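Local coordinates for protein lectin (PDB 4HR6) that probably binds carbohydrate as a nontoxic, three-chain seed lectin related to type II ribosome-inactivating proteins, this chain belonging to the ribosome-inactivating family, at residues B[139-144]-B[176-181]; B[76-81]-B[145-150]; B[154-159]-B[167-172]; B[83-88]-B[129-134]. One frame throughout, in Å; residues are numbered along the deposited sequence.

Helix 141-159 is shared by interactions 1, 2 and 3, which follow one another from its first turn to its last. Interaction 1 sets its start against the loop that leads into strand 180-185, and interaction 2, whose centre is about 10 Å from that of interaction 1, links its middle to the loop 76-81. Interaction 3 joins its end to strand 166-174, hydrogen-bonded neighbour of strand 180-185. Interaction 4 is nested along the chain inside the loop closed by interaction 2 and packs helices 85-96 and 121-132; its nearest atoms to interaction 3 are about 18 Å away. P139 of interaction 1 touches both R78 of interaction 2 and L83 of interaction 4.

Interaction 1: residues B[139-144]-B[176-181]; sequences PDLAIV and SNNELI
D140, L141 and A142 meet S176 and N178 where the first turn of helix 141-159 faces the connection of the beta hairpin formed by strands 166-174 and 180-185. The amide of N178 lies at the centre. Its ND2 gives a weak hydrogen bond to OD1 of D140 at 3.5 Å, and the amide plane stands almost perpendicular to the carboxylate (87°), so the two groups do not pair flat against each other. The amide's other atom, OD1 of N178, lies 3.5 Å from CB of L141, with that leucine's CD1 not much farther off, an oxygen against an aliphatic flank. Farther along the helix, CB of A142 approaches N of S176 at 4.1 Å. A small methyl suits this place, because F122 of helix 121-132 packs on both A142 and S176.

The second shell explains the positions. N178 has a left-handed backbone conformation, which asparagine tolerates well, and its CG is anti to the carbonyl carbon (chi1 -72°), carrying the amide toward the helix. Aspartate is common at a helix N-cap, the position of D140; here its side chain makes no capping bond, but OD2 accepts a weak bond from N of L141. S176 forms backbone hydrogen bonds with a neighbouring chain. A water near OD1 of N178, doubtfully bonded there because the separation is too short, accepts from N of A142 at 3.0 Å.

Interaction 2: residues B[76-81]-B[145-150]; sequences TTRQTI and SLEDNW
A single carboxylate oxygen, OD1 of D148, takes both terminal nitrogens of R78. It lies 2.9 Å from NH1 and 3.0 Å from NH2 of that arginine, while the other oxygen, OD2, adds a weak bond from NH2. In this end-on grip both nitrogens share one oxygen, instead of each having its own: the carboxylate is turned 52° from the guanidinium, NH1 reaches OD1 from above the carboxylate plane, and NH2 is met by the syn lone pair of OD1. NH1 has a second salt bridge, to OE1 of E147 at 2.9 Å; OE1 accepts through its anti lone pair, and the E147 carboxylate is nearly coplanar with the guanidinium (19°).

Arginine suits this place because its planar guanidinium has five N-H donors, here shared among E71, E147 and D148. R78 bends at chi3 (-75°) to bring that group to the helix. Its NE is held by a salt bridge to E71, and the cation meets F67 in a cation-pi contact. The network thus links the loop between helices 67-74 and 85-96 to the middle of helix 141-159, with Q112 of helix 103-119 holding OE2 of E147 and packing on R78, and strand 166-174 packing on S145, L146 and N149.

Interaction 3: residues B[154-159]-B[167-172]; sequences SLQIQA and FGSVVE
Two torsions of Q156 place its amide at the N-H groups of G168 and S169: CG is anti to the carbonyl carbon (chi1 -61°), and the chain then bends at chi2 (-53°). CB owes its position over the F167 ring to the helix backbone instead. In F167, as in Q156, CG is anti to the carbonyl carbon and beside the backbone N, with the ring face turned to CB of Q156. That CB stands 3.6 Å from the centroid of the F167 ring, close to the ring normal, a CH-pi contact over the face. The amide plane is oblique to that of the ring, so the amide is neither stacked on it nor square to it.

OE1 of Q156 is the acceptor for the corner. N of G168 donates to it at 2.8 Å with an N-H...O angle of 146°, and N of S169 adds a weak bond at 3.4 Å. At G168 and S169 the chain turns a corner within strand 166-174, and the turn presents two successive backbone N-H groups to the same oxygen. CG2 of V171 comes within 4.4 Å of CG of Q156. NE2 of Q156 bonds OE2 of E152, one turn back on helix 141-159, which is consistent with E152 orienting the amide. F167 O in turn bonds R8 of a neighbouring chain.

Glutamine suits this place because its two ends do different work: the aliphatic CB packs over the centre of an aromatic face, and the amide oxygen accepts from two backbone N-H groups at the corner, which a purely apolar side chain could not do.

Interaction 4: residues B[83-88]-B[129-134]; sequences LGVDPL and YSFKNE
One face of the F131 ring is covered by CG2 of V85, which stands 3.6 Å from the ring centroid, 15° off the normal, and is offset toward the rim. This CH-pi contact puts a methyl on the aromatic face. F131 also meets Y13 of a neighbouring chain, with ring planes at about 20°, and packs on A8 of that chain and on M113. The two side chains, V85 and F131, cross at about a right angle, and CG2 takes the position anti to the carbonyl carbon that reaches the ring. Beta-branched valine suits the place because it can offer one methyl to the ring with little freedom to turn aside.

Beside this pair, CA of G84 lies 3.5 Å from OG of S130. G84 sits at the N-cap of helix 85-96 with backbone angles at which a side chain would collide with the preceding carbonyl, so glycine is called for here. OG of S130 lies between its backbone N and carbonyl carbon (chi1 78°) and bonds the carbonyl of V127 in its own helix, which satisfies its polar end while CB faces G84. V85 CG2 is also 3.9 Å from the O of S130.

Farther out, a water donates weakly to OD2 of D86 and OE2 of E134, whose like charges are 5.6 Å apart; the water may ease their repulsion. The contact joins the start of helix 85-96 to the end of helix 121-132, with helix 103-119 packing against L83, L88 and F131 by way of Q112, I110 and M113.

Interaction 1: residues B[139-144]-B[176-181]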
loop_
_atom_site.group_PDB
_atom_site.type_symbol
_atom_site.label_atom_id
_atom_site.label_comp_id
_atom_site.label_asym_id
_atom_site.label_seq_id
_atom_site.Cartn_x
_atom_site.Cartn_y
_atom_site.Cartn_z
ATOM N N PRO B 139 -3.402 -10.784 -15.906
ATOM C CA PRO B 139 -2.496 -10.046 -15.035
ATOM C C PRO B 139 -1.180 -9.733 -15.703
ATOM O O PRO B 139 -0.651 -10.550 -16.451
ATOM C CB PRO B 139 -2.249 -10.998 -13.861
ATOM C CG PRO B 139 -2.716 -12.325 -14.306
ATOM C CD PRO B 139 -3.768 -12.097 -15.351
ATOM N N ASP B 140 -0.653 -8.558 -15.421
ATOM C CA ASP B 140 0.638 -8.158 -15.946
ATOM C C ASP B 140 1.631 -8.149 -14.774
ATOM O O ASP B 140 1.326 -8.649 -13.702
ATOM C CB ASP B 140 0.501 -6.779 -16.601
ATOM C CG ASP B 140 1.456 -6.581 -17.789
ATOM O OD1 ASP B 140 1.171 -5.683 -18.628
ATOM O OD2 ASP B 140 2.482 -7.307 -17.879
ATOM N N LEU B 141 2.799 -7.553 -14.978
ATOM C CA LEU B 141 3.849 -7.532 -13.972
ATOM C C LEU B 141 3.482 -6.801 -12.689
ATOM O O LEU B 141 4.033 -7.086 -11.622
ATOM C CB LEU B 141 5.118 -6.922 -14.573
ATOM C CG LEU B 141 5.789 -7.819 -15.613
ATOM C CD1 LEU B 141 6.895 -7.081 -16.346
ATOM C CD2 LEU B 141 6.353 -9.059 -14.931
ATOM N N ALA B 142 2.567 -5.847 -12.783
ATOM C CA ALA B 142 2.063 -5.181 -11.603
ATOM C C ALA B 142 1.484 -6.192 -10.607
ATOM O O ALA B 142 1.842 -6.179 -9.440
ATOM C CB ALA B 142 1.016 -4.145 -11.989
ATOM N N ILE B 143 0.590 -7.057 -11.077
ATOM C CA ILE B 143 -0.023 -8.061 -10.229
ATOM C C ILE B 143 0.996 -9.146 -9.839
ATOM O O ILE B 143 1.154 -9.451 -8.675
ATOM C CB ILE B 143 -1.274 -8.658 -10.901
ATOM C CG1 ILE B 143 -2.376 -7.578 -10.920
ATOM C CG2 ILE B 143 -1.743 -9.911 -10.176
ATOM C CD1 ILE B 143 -3.731 -7.978 -11.458
ATOM N N VAL B 144 1.697 -9.698 -10.818
ATOM C CA VAL B 144 2.623 -10.796 -10.582
ATOM C C VAL B 144 3.723 -10.450 -9.590
ATOM O O VAL B 144 4.065 -11.290 -8.756
ATOM C CB VAL B 144 3.206 -11.313 -11.905
ATOM C CG1 VAL B 144 4.438 -12.172 -11.681
ATOM C CG2 VAL B 144 2.147 -12.117 -12.644
ATOM N N SER B 176 1.446 -0.360 -13.573
ATOM C CA SER B 176 0.651 -0.810 -14.718
ATOM C C SER B 176 1.253 -0.467 -16.088
ATOM O O SER B 176 0.843 -1.038 -17.092
ATOM C CB SER B 176 -0.781 -0.263 -14.639
ATOM O OG SER B 176 -1.351 -0.509 -13.373
ATOM N N ASN B 177 2.223 0.438 -16.143
ATOM C CA ASN B 177 2.939 0.696 -17.394
ATOM C C ASN B 177 4.245 -0.092 -17.481
ATOM O O ASN B 177 5.102 0.200 -18.317
ATOM C CB ASN B 177 3.206 2.198 -17.566
ATOM C CG ASN B 177 1.935 2.991 -17.830
ATOM O OD1 ASN B 177 1.062 2.566 -18.590
ATOM N ND2 ASN B 177 1.826 4.153 -17.199
ATOM N N ASN B 178 4.388 -1.097 -16.625
ATOM C CA ASN B 178 5.585 -1.932 -16.570
ATOM C C ASN B 178 6.881 -1.185 -16.268
ATOM O O ASN B 178 7.955 -1.642 -16.630
ATOM C CB ASN B 178 5.719 -2.779 -17.846
ATOM C CG ASN B 178 4.694 -3.900 -17.911
ATOM O OD1 ASN B 178 4.227 -4.396 -16.888
ATOM N ND2 ASN B 178 4.347 -4.309 -19.121
ATOM N N GLU B 179 6.779 -0.061 -15.571
ATOM C CA GLU B 179 7.960 0.648 -15.097
ATOM C C GLU B 179 8.338 0.032 -13.768
ATOM O O GLU B 179 7.465 -0.289 -12.964
ATOM C CB GLU B 179 7.677 2.149 -14.931
ATOM C CG GLU B 179 7.407 2.876 -16.250
ATOM C CD GLU B 179 6.621 4.179 -16.101
ATOM O OE1 GLU B 179 6.872 4.959 -15.148
ATOM O OE2 GLU B 179 5.748 4.425 -16.963
ATOM N N LEU B 180 9.634 -0.145 -13.548
ATOM C CA LEU B 180 10.152 -0.643 -12.282
ATOM C C LEU B 180 10.101 0.431 -11.201
ATOM O O LEU B 180 10.445 1.576 -11.446
ATOM C CB LEU B 180 11.588 -1.098 -12.458
ATOM C CG LEU B 180 12.327 -1.482 -11.179
ATOM C CD1 LEU B 180 11.875 -2.843 -10.686
ATOM C CD2 LEU B 180 13.822 -1.481 -11.441
ATOM N N ILE B 181 9.670 0.047 -10.004
ATOM C CA ILE B 181 9.683 0.925 -8.851
ATOM C C ILE B 181 10.355 0.178 -7.711
ATOM O O ILE B 181 9.767 -0.732 -7.133
ATOM C CB ILE B 181 8.258 1.323 -8.412
ATOM C CG1 ILE B 181 7.502 1.962 -9.558
ATOM C CG2 ILE B 181 8.298 2.277 -7.229
ATOM C CD1 ILE B 181 6.150 2.509 -9.150
HETATM O O HOH W 1 2.384 -4.156 -15.218
#

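Interaction 2: residues B[76-81]-B[145-150]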
loop_
_atom_site.group_PDB
_atom_site.type_symbol
_atom_site.label_atom_id
_atom_site.label_comp_id
_atom_site.label_asym_id
_atom_site.label_seq_id
_atom_site.Cartn_x
_atom_site.Cartn_y
_atom_site.Cartn_z
ATOM N N THR B 76 1.383 -23.328 -18.710
ATOM C CA THR B 76 1.509 -21.914 -19.044
ATOM C C THR B 76 1.609 -21.051 -17.777
ATOM O O THR B 76 1.413 -21.550 -16.673
ATOM C CB THR B 76 0.339 -21.474 -19.951
ATOM O OG1 THR B 76 0.651 -20.216 -20.539
ATOM C CG2 THR B 76 -0.968 -21.375 -19.184
ATOM N N THR B 77 1.921 -19.767 -17.932
ATOM C CA THR B 77 2.146 -18.894 -16.786
ATOM C C THR B 77 0.948 -18.007 -16.479
ATOM O O THR B 77 0.020 -17.875 -17.274
ATOM C CB THR B 77 3.378 -18.002 -16.992
ATOM O OG1 THR B 77 3.091 -17.029 -17.999
ATOM C CG2 THR B 77 4.602 -18.850 -17.407
ATOM N N ARG B 78 0.985 -17.394 -15.307
ATOM C CA ARG B 78 -0.073 -16.494 -14.860
ATOM C C ARG B 78 -0.355 -15.340 -15.846
ATOM O O ARG B 78 -1.493 -14.865 -15.933
ATOM C CB ARG B 78 0.294 -15.915 -13.489
ATOM C CG ARG B 78 0.180 -16.905 -12.340
ATOM C CD ARG B 78 0.887 -16.410 -11.087
ATOM N NE ARG B 78 2.346 -16.537 -11.223
ATOM C CZ ARG B 78 3.221 -15.970 -10.408
ATOM N NH1 ARG B 78 2.804 -15.219 -9.399
ATOM N NH2 ARG B 78 4.523 -16.146 -10.600
ATOM N N GLN B 79 0.672 -14.901 -16.571
ATOM C CA GLN B 79 0.555 -13.805 -17.542
ATOM C C GLN B 79 -0.111 -14.211 -18.855
ATOM O O GLN B 79 -0.156 -13.433 -19.799
ATOM C CB GLN B 79 1.924 -13.220 -17.817
ATOM C CG GLN B 79 2.468 -12.512 -16.594
ATOM C CD GLN B 79 3.913 -12.149 -16.732
ATOM O OE1 GLN B 79 4.777 -12.798 -16.157
ATOM N NE2 GLN B 79 4.192 -11.099 -17.500
ATOM N N THR B 80 -0.640 -15.428 -18.885
ATOM C CA THR B 80 -1.326 -15.990 -20.018
ATOM C C THR B 80 -2.771 -16.365 -19.663
ATOM O O THR B 80 -3.576 -16.657 -20.532
ATOM C CB THR B 80 -0.552 -17.250 -20.452
ATOM O OG1 THR B 80 0.612 -16.837 -21.179
ATOM C CG2 THR B 80 -1.384 -18.172 -21.307
ATOM N N ILE B 81 -3.113 -16.368 -18.385
ATOM C CA ILE B 81 -4.363 -16.957 -17.965
ATOM C C ILE B 81 -5.344 -15.881 -17.576
ATOM O O ILE B 81 -5.058 -15.064 -16.708
ATOM C CB ILE B 81 -4.140 -17.902 -16.774
ATOM C CG1 ILE B 81 -3.273 -19.086 -17.216
ATOM C CG2 ILE B 81 -5.462 -18.392 -16.225
ATOM C CD1 ILE B 81 -2.577 -19.780 -16.075
ATOM N N SER B 145 4.270 -9.236 -9.669
ATOM C CA SER B 145 5.347 -8.808 -8.765
ATOM C C SER B 145 4.867 -8.678 -7.311
ATOM O O SER B 145 5.624 -8.923 -6.378
ATOM C CB SER B 145 6.007 -7.502 -9.251
ATOM O OG SER B 145 5.128 -6.397 -9.196
ATOM N N LEU B 146 3.604 -8.320 -7.119
ATOM C CA LEU B 146 3.021 -8.317 -5.790
ATOM C C LEU B 146 2.897 -9.750 -5.262
ATOM O O LEU B 146 3.282 -10.030 -4.133
ATOM C CB LEU B 146 1.646 -7.665 -5.805
ATOM C CG LEU B 146 1.578 -6.171 -6.112
ATOM C CD1 LEU B 146 0.114 -5.745 -6.246
ATOM C CD2 LEU B 146 2.265 -5.370 -5.028
ATOM N N GLU B 147 2.377 -10.656 -6.087
ATOM C CA GLU B 147 2.196 -12.052 -5.669
ATOM C C GLU B 147 3.527 -12.688 -5.262
ATOM O O GLU B 147 3.639 -13.292 -4.198
ATOM C CB GLU B 147 1.547 -12.867 -6.787
ATOM C CG GLU B 147 0.085 -12.498 -7.045
ATOM C CD GLU B 147 -0.492 -13.187 -8.269
ATOM O OE1 GLU B 147 0.212 -13.987 -8.902
ATOM O OE2 GLU B 147 -1.650 -12.927 -8.625
ATOM N N ASP B 148 4.527 -12.522 -6.110
ATOM C CA ASP B 148 5.826 -13.121 -5.896
ATOM C C ASP B 148 6.607 -12.515 -4.714
ATOM O O ASP B 148 7.487 -13.175 -4.164
ATOM C CB ASP B 148 6.663 -13.029 -7.175
ATOM C CG ASP B 148 6.145 -13.932 -8.291
ATOM O OD1 ASP B 148 5.307 -14.825 -8.051
ATOM O OD2 ASP B 148 6.594 -13.740 -9.428
ATOM N N ASN B 149 6.303 -11.278 -4.324
ATOM C CA ASN B 149 7.053 -10.604 -3.238
ATOM C C ASN B 149 6.339 -10.463 -1.912
ATOM O O ASN B 149 6.866 -9.836 -1.002
ATOM C CB ASN B 149 7.490 -9.215 -3.704
ATOM C CG ASN B 149 8.647 -9.274 -4.669
ATOM O OD1 ASN B 149 9.745 -9.628 -4.292
ATOM N ND2 ASN B 149 8.401 -8.962 -5.911
ATOM N N TRP B 150 5.141 -11.038 -1.777
ATOM C CA TRP B 150 4.344 -10.849 -0.555
ATOM C C TRP B 150 5.064 -11.256 0.724
ATOM O O TRP B 150 4.970 -10.575 1.750
ATOM C CB TRP B 150 3.051 -11.647 -0.658
ATOM C CG TRP B 150 2.217 -11.586 0.537
ATOM C CD1 TRP B 150 1.573 -10.498 1.020
ATOM C CD2 TRP B 150 1.877 -12.674 1.409
ATOM N NE1 TRP B 150 0.853 -10.830 2.148
ATOM C CE2 TRP B 150 1.033 -12.156 2.414
ATOM C CE3 TRP B 150 2.220 -14.031 1.446
ATOM C CZ2 TRP B 150 0.515 -12.942 3.446
ATOM C CZ3 TRP B 150 1.706 -14.820 2.470
ATOM C CH2 TRP B 150 0.850 -14.273 3.451
#

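Interaction 3: residues B[154-159]-B[167-172]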
loop_
_atom_site.group_PDB
_atom_site.type_symbol
_atom_site.label_atom_id
_atom_site.label_comp_id
_atom_site.label_asym_id
_atom_site.label_seq_id
_atom_site.Cartn_x
_atom_site.Cartn_y
_atom_site.Cartn_z
ATOM N N SER B 154 6.136 -8.609 3.515
ATOM C CA SER B 154 5.783 -8.798 4.915
ATOM C C SER B 154 7.014 -8.767 5.847
ATOM O O SER B 154 6.969 -8.185 6.908
ATOM C CB SER B 154 5.058 -10.128 5.121
ATOM O OG SER B 154 3.899 -10.256 4.349
ATOM N N LEU B 155 8.094 -9.449 5.468
ATOM C CA LEU B 155 9.323 -9.441 6.267
ATOM C C LEU B 155 9.866 -8.022 6.420
ATOM O O LEU B 155 10.250 -7.624 7.508
ATOM C CB LEU B 155 10.420 -10.309 5.621
ATOM C CG LEU B 155 11.804 -10.280 6.294
ATOM C CD1 LEU B 155 11.764 -10.820 7.704
ATOM C CD2 LEU B 155 12.793 -11.107 5.508
ATOM N N GLN B 156 9.923 -7.273 5.323
ATOM C CA GLN B 156 10.487 -5.940 5.373
ATOM C C GLN B 156 9.643 -4.962 6.183
ATOM O O GLN B 156 10.182 -4.071 6.838
ATOM C CB GLN B 156 10.737 -5.401 3.965
ATOM C CG GLN B 156 11.724 -6.223 3.150
ATOM C CD GLN B 156 13.048 -6.448 3.858
ATOM O OE1 GLN B 156 13.488 -5.630 4.665
ATOM N NE2 GLN B 156 13.681 -7.577 3.569
ATOM N N ILE B 157 8.324 -5.133 6.165
ATOM C CA ILE B 157 7.477 -4.315 7.023
ATOM C C ILE B 157 7.837 -4.540 8.484
ATOM O O ILE B 157 7.987 -3.583 9.255
ATOM C CB ILE B 157 5.977 -4.604 6.808
ATOM C CG1 ILE B 157 5.552 -4.077 5.448
ATOM C CG2 ILE B 157 5.124 -3.938 7.894
ATOM C CD1 ILE B 157 4.138 -4.454 5.061
ATOM N N GLN B 158 7.931 -5.806 8.878
ATOM C CA GLN B 158 8.288 -6.127 10.259
ATOM C C GLN B 158 9.682 -5.626 10.616
ATOM O O GLN B 158 9.898 -5.042 11.682
ATOM C CB GLN B 158 8.135 -7.612 10.529
ATOM C CG GLN B 158 6.660 -8.026 10.620
ATOM C CD GLN B 158 6.391 -9.475 10.227
ATOM O OE1 GLN B 158 7.015 -10.403 10.744
ATOM N NE2 GLN B 158 5.439 -9.672 9.326
ATOM N N ALA B 159 10.609 -5.807 9.691
ATOM C CA ALA B 159 11.972 -5.398 9.878
ATOM C C ALA B 159 12.093 -3.880 10.026
ATOM O O ALA B 159 12.916 -3.387 10.799
ATOM C CB ALA B 159 12.797 -5.878 8.708
ATOM N N PHE B 167 13.324 -0.326 4.998
ATOM C CA PHE B 167 13.480 -1.738 4.722
ATOM C C PHE B 167 14.949 -2.144 4.862
ATOM O O PHE B 167 15.845 -1.314 4.746
ATOM C CB PHE B 167 13.015 -2.031 3.291
ATOM C CG PHE B 167 11.519 -1.984 3.098
ATOM C CD1 PHE B 167 10.982 -2.355 1.884
ATOM C CD2 PHE B 167 10.657 -1.635 4.129
ATOM C CE1 PHE B 167 9.615 -2.354 1.672
ATOM C CE2 PHE B 167 9.289 -1.640 3.929
ATOM C CZ PHE B 167 8.770 -2.005 2.699
ATOM N N GLY B 168 15.182 -3.427 5.108
ATOM C CA GLY B 168 16.534 -3.967 5.160
ATOM C C GLY B 168 17.013 -4.296 3.770
ATOM O O GLY B 168 18.202 -4.411 3.530
ATOM N N SER B 169 16.070 -4.440 2.848
ATOM C CA SER B 169 16.376 -4.794 1.486
ATOM C C SER B 169 15.348 -4.162 0.534
ATOM O O SER B 169 14.201 -3.929 0.908
ATOM C CB SER B 169 16.417 -6.327 1.368
ATOM O OG SER B 169 15.854 -6.777 0.149
ATOM N N VAL B 170 15.771 -3.887 -0.691
ATOM C CA VAL B 170 14.894 -3.317 -1.711
ATOM C C VAL B 170 13.932 -4.373 -2.254
ATOM O O VAL B 170 14.325 -5.505 -2.480
ATOM C CB VAL B 170 15.725 -2.726 -2.867
ATOM C CG1 VAL B 170 14.842 -2.326 -4.039
ATOM C CG2 VAL B 170 16.518 -1.526 -2.374
ATOM N N VAL B 171 12.664 -3.999 -2.426
ATOM C CA VAL B 171 11.695 -4.819 -3.158
ATOM C C VAL B 171 11.428 -4.187 -4.527
ATOM O O VAL B 171 11.217 -2.991 -4.615
ATOM C CB VAL B 171 10.364 -4.905 -2.405
ATOM C CG1 VAL B 171 9.361 -5.736 -3.196
ATOM C CG2 VAL B 171 10.571 -5.483 -1.007
ATOM N N GLU B 172 11.405 -5.008 -5.571
ATOM C CA GLU B 172 11.207 -4.568 -6.937
ATOM C C GLU B 172 9.771 -4.798 -7.369
ATOM O O GLU B 172 9.357 -5.928 -7.582
ATOM C CB GLU B 172 12.143 -5.336 -7.875
ATOM C CG GLU B 172 13.574 -5.383 -7.374
ATOM C CD GLU B 172 14.566 -5.762 -8.451
ATOM O OE1 GLU B 172 14.409 -6.827 -9.078
ATOM O OE2 GLU B 172 15.506 -4.986 -8.666
#

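Interaction 4: residues B[83-88]-B[129-134]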
loop_
_atom_site.group_PDB
_atom_site.type_symbol
_atom_site.label_atom_id
_atom_site.label_comp_id
_atom_site.label_asym_id
_atom_site.label_seq_id
_atom_site.Cartn_x
_atom_site.Cartn_y
_atom_site.Cartn_z
ATOM N N LEU B 83 -8.452 -13.973 -15.959
ATOM C CA LEU B 83 -9.198 -13.911 -14.713
ATOM C C LEU B 83 -10.487 -13.142 -14.951
ATOM O O LEU B 83 -10.554 -12.286 -15.838
ATOM C CB LEU B 83 -8.392 -13.180 -13.645
ATOM C CG LEU B 83 -6.995 -13.750 -13.410
ATOM C CD1 LEU B 83 -6.327 -12.985 -12.284
ATOM C CD2 LEU B 83 -7.092 -15.243 -13.106
ATOM N N GLY B 84 -11.494 -13.429 -14.134
ATOM C CA GLY B 84 -12.793 -12.779 -14.252
ATOM C C GLY B 84 -13.903 -13.686 -13.784
ATOM O O GLY B 84 -13.664 -14.808 -13.318
ATOM N N VAL B 85 -15.125 -13.208 -13.940
ATOM C CA VAL B 85 -16.298 -13.891 -13.438
ATOM C C VAL B 85 -16.461 -15.269 -14.077
ATOM O O VAL B 85 -16.678 -16.257 -13.378
ATOM C CB VAL B 85 -17.558 -13.057 -13.694
ATOM C CG1 VAL B 85 -18.796 -13.804 -13.215
ATOM C CG2 VAL B 85 -17.431 -11.704 -12.997
ATOM N N ASP B 86 -16.351 -15.335 -15.398
ATOM C CA ASP B 86 -16.614 -16.583 -16.096
ATOM C C ASP B 86 -15.450 -17.553 -15.987
ATOM O O ASP B 86 -15.663 -18.739 -15.865
ATOM C CB ASP B 86 -16.998 -16.335 -17.569
ATOM C CG ASP B 86 -18.309 -15.572 -17.710
ATOM O OD1 ASP B 86 -19.330 -15.990 -17.131
ATOM O OD2 ASP B 86 -18.319 -14.537 -18.406
ATOM N N PRO B 87 -14.205 -17.062 -16.041
ATOM C CA PRO B 87 -13.119 -18.003 -15.729
ATOM C C PRO B 87 -13.240 -18.637 -14.339
ATOM O O PRO B 87 -12.926 -19.810 -14.172
ATOM C CB PRO B 87 -11.882 -17.128 -15.821
ATOM C CG PRO B 87 -12.266 -16.096 -16.872
ATOM C CD PRO B 87 -13.690 -15.783 -16.550
ATOM N N LEU B 88 -13.696 -17.872 -13.357
ATOM C CA LEU B 88 -13.880 -18.388 -12.001
ATOM C C LEU B 88 -14.975 -19.441 -11.962
ATOM O O LEU B 88 -14.806 -20.474 -11.348
ATOM C CB LEU B 88 -14.197 -17.252 -11.039
ATOM C CG LEU B 88 -14.360 -17.627 -9.553
ATOM C CD1 LEU B 88 -13.162 -18.399 -8.993
ATOM C CD2 LEU B 88 -14.600 -16.363 -8.745
ATOM N N TYR B 129 -13.255 -4.804 -10.927
ATOM C CA TYR B 129 -13.555 -4.276 -12.250
ATOM C C TYR B 129 -14.056 -5.332 -13.226
ATOM O O TYR B 129 -14.894 -5.012 -14.083
ATOM C CB TYR B 129 -12.333 -3.610 -12.876
ATOM C CG TYR B 129 -12.051 -2.188 -12.416
ATOM C CD1 TYR B 129 -13.070 -1.232 -12.314
ATOM C CD2 TYR B 129 -10.744 -1.788 -12.137
ATOM C CE1 TYR B 129 -12.789 0.072 -11.912
ATOM C CE2 TYR B 129 -10.455 -0.494 -11.742
ATOM C CZ TYR B 129 -11.476 0.434 -11.625
ATOM O OH TYR B 129 -11.150 1.714 -11.224
ATOM N N SER B 130 -13.522 -6.562 -13.126
ATOM C CA SER B 130 -13.882 -7.647 -14.044
ATOM C C SER B 130 -15.319 -8.051 -13.782
ATOM O O SER B 130 -16.004 -8.462 -14.698
ATOM C CB SER B 130 -12.952 -8.881 -13.905
ATOM O OG SER B 130 -13.280 -9.671 -12.749
ATOM N N PHE B 131 -15.752 -7.968 -12.526
ATOM C CA PHE B 131 -17.150 -8.187 -12.174
ATOM C C PHE B 131 -18.049 -7.064 -12.701
ATOM O O PHE B 131 -19.164 -7.339 -13.143
ATOM C CB PHE B 131 -17.342 -8.282 -10.654
ATOM C CG PHE B 131 -17.077 -9.650 -10.072
ATOM C CD1 PHE B 131 -18.127 -10.485 -9.725
ATOM C CD2 PHE B 131 -15.780 -10.096 -9.852
ATOM C CE1 PHE B 131 -17.891 -11.732 -9.167
ATOM C CE2 PHE B 131 -15.546 -11.346 -9.307
ATOM C CZ PHE B 131 -16.599 -12.167 -8.964
ATOM N N LYS B 132 -17.570 -5.816 -12.654
ATOM C CA LYS B 132 -18.381 -4.660 -13.072
ATOM C C LYS B 132 -18.627 -4.644 -14.579
ATOM O O LYS B 132 -19.769 -4.653 -15.023
ATOM C CB LYS B 132 -17.737 -3.339 -12.651
ATOM C CG LYS B 132 -18.710 -2.172 -12.674
ATOM C CD LYS B 132 -18.009 -0.839 -12.481
ATOM C CE LYS B 132 -18.981 0.246 -12.027
ATOM N NZ LYS B 132 -19.621 -0.084 -10.714
ATOM N N ASN B 133 -17.548 -4.656 -15.355
ATOM C CA ASN B 133 -17.623 -4.623 -16.815
ATOM C C ASN B 133 -17.856 -5.993 -17.457
ATOM O O ASN B 133 -17.862 -6.107 -18.683
ATOM C CB ASN B 133 -16.328 -4.052 -17.381
ATOM C CG ASN B 133 -15.917 -2.761 -16.711
ATOM O OD1 ASN B 133 -16.757 -1.996 -16.225
ATOM N ND2 ASN B 133 -14.617 -2.510 -16.675
ATOM N N GLU B 134 -18.023 -7.032 -16.640
ATOM C CA GLU B 134 -18.183 -8.400 -17.132
ATOM C C GLU B 134 -17.218 -8.695 -18.285
ATOM O O GLU B 134 -17.583 -9.253 -19.324
ATOM C CB GLU B 134 -19.652 -8.664 -17.495
ATOM C CG GLU B 134 -20.533 -8.840 -16.256
ATOM C CD GLU B 134 -21.742 -9.727 -16.493
ATOM O OE1 GLU B 134 -22.660 -9.275 -17.202
ATOM O OE2 GLU B 134 -21.778 -10.868 -15.962
HETATM O O HOH W 2 -19.306 -11.663 -16.971
#